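Local coordinates for protein transcriptional regulator, LacI family (Arthrobacter sp., PDB 4RKR) that probably acts as a sugar-responsive transcriptional repressor of the LacI family and binds a galactosyl-glucose disaccharide between the two lobes of its effector-binding core, at residues P93-D98 and G106-D111. Numbering follows the deposited sequence.
With GLC (alpha-D-glucopyranose), chain E; GAL (beta-D-galactopyranose), chain B.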
loop_
_atom_site.group_PDB
_atom_site.type_symbol
_atom_site.label_atom_id
_atom_site.label_comp_id
_atom_site.label_asym_id
_atom_site.label_seq_id
_atom_site.Cartn_x
_atom_site.Cartn_y
_atom_site.Cartn_z
ATOM N N PRO A 93 19.869 17.127 8.747
ATOM C CA PRO A 93 19.471 16.077 9.673
ATOM C C PRO A 93 18.876 14.843 9.033
ATOM O O PRO A 93 18.017 14.932 8.139
ATOM C CB PRO A 93 18.402 16.746 10.561
ATOM C CG PRO A 93 18.030 17.991 9.886
ATOM C CD PRO A 93 19.196 18.406 9.043
ATOM N N LEU A 94 19.350 13.705 9.509
ATOM C CA LEU A 94 18.777 12.420 9.213
ATOM C C LEU A 94 18.047 11.936 10.450
ATOM O O LEU A 94 18.609 11.926 11.552
ATOM C CB LEU A 94 19.866 11.406 8.874
ATOM C CG LEU A 94 19.381 9.971 8.620
ATOM C CD1 LEU A 94 18.403 9.951 7.444
ATOM C CD2 LEU A 94 20.564 9.044 8.364
ATOM N N ILE A 95 16.804 11.521 10.249
ATOM C CA ILE A 95 16.034 10.842 11.262
ATOM C C ILE A 95 15.772 9.446 10.757
ATOM O O ILE A 95 15.081 9.280 9.739
ATOM C CB ILE A 95 14.691 11.540 11.472
ATOM C CG1 ILE A 95 14.949 12.977 11.938
ATOM C CG2 ILE A 95 13.850 10.765 12.491
ATOM C CD1 ILE A 95 13.708 13.827 11.993
ATOM N N VAL A 96 16.333 8.457 11.454
ATOM C CA VAL A 96 16.210 7.039 11.062
ATOM C C VAL A 96 15.217 6.328 11.960
ATOM O O VAL A 96 15.063 6.700 13.120
ATOM C CB VAL A 96 17.554 6.270 11.120
ATOM C CG1 VAL A 96 18.589 6.914 10.221
ATOM C CG2 VAL A 96 18.093 6.176 12.533
ATOM N N LEU A 97 14.549 5.310 11.420
ATOM C CA LEU A 97 13.631 4.477 12.213
ATOM C C LEU A 97 14.133 3.058 12.347
ATOM O O LEU A 97 14.758 2.501 11.433
ATOM C CB LEU A 97 12.227 4.451 11.605
ATOM C CG LEU A 97 11.463 5.754 11.850
ATOM C CD1 LEU A 97 11.615 6.697 10.675
ATOM C CD2 LEU A 97 10.001 5.497 12.126
ATOM N N ASP A 98 13.888 2.505 13.530
ATOM C CA ASP A 98 13.996 1.081 13.763
ATOM C C ASP A 98 15.370 0.504 13.439
ATOM O O ASP A 98 15.456 -0.605 12.937
ATOM C CB ASP A 98 12.916 0.376 12.934
ATOM C CG ASP A 98 12.495 -0.966 13.509
ATOM O OD1 ASP A 98 12.881 -1.343 14.646
ATOM O OD2 ASP A 98 11.761 -1.650 12.783
ATOM N N GLY A 106 18.856 12.226 14.463
ATOM C CA GLY A 106 17.728 11.787 15.264
ATOM C C GLY A 106 17.392 10.346 14.982
ATOM O O GLY A 106 17.793 9.803 13.943
ATOM N N SER A 107 16.661 9.737 15.919
ATOM C CA SER A 107 16.256 8.344 15.811
ATOM C C SER A 107 14.955 8.039 16.530
ATOM O O SER A 107 14.705 8.532 17.627
ATOM C CB SER A 107 17.327 7.456 16.417
ATOM O OG SER A 107 17.089 6.121 16.048
ATOM N N ILE A 108 14.149 7.188 15.909
ATOM C CA ILE A 108 12.915 6.657 16.516
ATOM C C ILE A 108 13.021 5.144 16.541
ATOM O O ILE A 108 13.222 4.510 15.494
ATOM C CB ILE A 108 11.654 6.985 15.676
ATOM C CG1 ILE A 108 11.475 8.497 15.464
ATOM C CG2 ILE A 108 10.408 6.345 16.280
ATOM C CD1 ILE A 108 11.358 9.317 16.722
ATOM N N ASN A 109 12.877 4.555 17.719
ATOM C CA ASN A 109 12.855 3.106 17.812
ATOM C C ASN A 109 11.687 2.614 18.653
ATOM O O ASN A 109 10.978 3.394 19.276
ATOM C CB ASN A 109 14.181 2.583 18.337
ATOM C CG ASN A 109 14.445 3.015 19.744
ATOM O OD1 ASN A 109 14.368 4.201 20.072
ATOM N ND2 ASN A 109 14.764 2.059 20.588
ATOM N N PHE A 110 11.485 1.308 18.645
ATOM C CA PHE A 110 10.313 0.726 19.251
ATOM C C PHE A 110 10.712 -0.249 20.349
ATOM O O PHE A 110 11.774 -0.879 20.298
ATOM C CB PHE A 110 9.496 0.038 18.174
ATOM C CG PHE A 110 9.175 0.930 17.008
ATOM C CD1 PHE A 110 8.211 1.917 17.123
ATOM C CD2 PHE A 110 9.848 0.797 15.807
ATOM C CE1 PHE A 110 7.915 2.749 16.057
ATOM C CE2 PHE A 110 9.558 1.625 14.732
ATOM C CZ PHE A 110 8.586 2.598 14.853
ATOM N N ASP A 111 9.862 -0.352 21.358
ATOM C CA ASP A 111 10.129 -1.225 22.485
ATOM C C ASP A 111 9.635 -2.625 22.154
ATOM O O ASP A 111 8.476 -2.940 22.389
ATOM C CB ASP A 111 9.415 -0.683 23.723
ATOM C CG ASP A 111 9.792 -1.418 24.971
ATOM O OD1 ASP A 111 10.538 -2.422 24.882
ATOM O OD2 ASP A 111 9.347 -0.977 26.045
HETATM C C1 GLC E . 15.504 -3.004 10.084
HETATM C C2 GLC E . 14.555 -3.145 11.278
HETATM C C3 GLC E . 13.316 -3.936 10.915
HETATM C C4 GLC E . 12.656 -3.309 9.709
HETATM C C5 GLC E . 13.657 -3.280 8.558
HETATM C C6 GLC E . 13.027 -2.666 7.316
HETATM O O1 GLC E . 16.096 -4.270 9.793
HETATM O O2 GLC E . 15.188 -3.842 12.353
HETATM O O3 GLC E . 12.431 -3.999 12.035
HETATM O O4 GLC E . 11.537 -4.115 9.346
HETATM O O5 GLC E . 14.835 -2.546 8.902
HETATM O O6 GLC E . 14.044 -2.421 6.338
HETATM C C1 GAL B . 10.322 -3.390 9.250
HETATM C C2 GAL B . 9.201 -4.320 8.785
HETATM C C3 GAL B . 7.860 -3.590 8.771
HETATM C C4 GAL B . 7.618 -2.900 10.102
HETATM C C5 GAL B . 8.814 -2.050 10.497
HETATM C C6 GAL B . 8.595 -1.455 11.879
HETATM O O2 GAL B . 9.513 -4.766 7.461
HETATM O O3 GAL B . 6.758 -4.474 8.537
HETATM O O4 GAL B . 7.384 -3.889 11.100
HETATM O O5 GAL B . 10.013 -2.825 10.519
HETATM O O6 GAL B . 9.530 -0.392 12.066
HETATM O O HOH W 1 13.889 -0.302 16.976
#
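Gly106 sits directly against Ile95, and here a side chain would cost space: a beta carbon would press on Ile95 CG1. Gly106 N donates to Leu94 O (2.9 Å) and Gly106 O accepts from Val96 N, which approaches from well out of the carbonyl plane. Two residues further along the parallel ladder, Ile108 N gives a nearly straight bond to Val96 O, and Ile108 O takes Asp98 N at 2.9 Å. Ile108, beta-branched and suited to a buried strand, lies side by side with Leu97, Leu97 CG resting 4.0 Å from Ile108 CB, while Leu276 and Thr274 of strand 273-281 also touch it.

Where strand 94-97 ends, Asp98 holds its CG anti to the backbone N (chi1 -154°), which carries the carboxylate to the sugars. A carboxylate, purely an acceptor when ionised, suits a spot where three hydroxyls converge: Asp98 OD2 accepts from glucose O3 (2.6 Å), galactose O6 (2.7 Å) and Tyr112 OH; OD1 takes a water weakly held by Phe110 N. The carboxylate meets the Phe110 ring at its edge, their planes 81° apart, and Phe110 CE2 lies 3.3 Å from galactose O6. An asparagine here would probably deprive all three hydroxyls of their shared charged acceptor. Ligand-binding residues at the C-terminal ends of parallel strands, facing the interlobe cleft, are the hallmark of the periplasmic binding protein-like fold of LacI-family regulators.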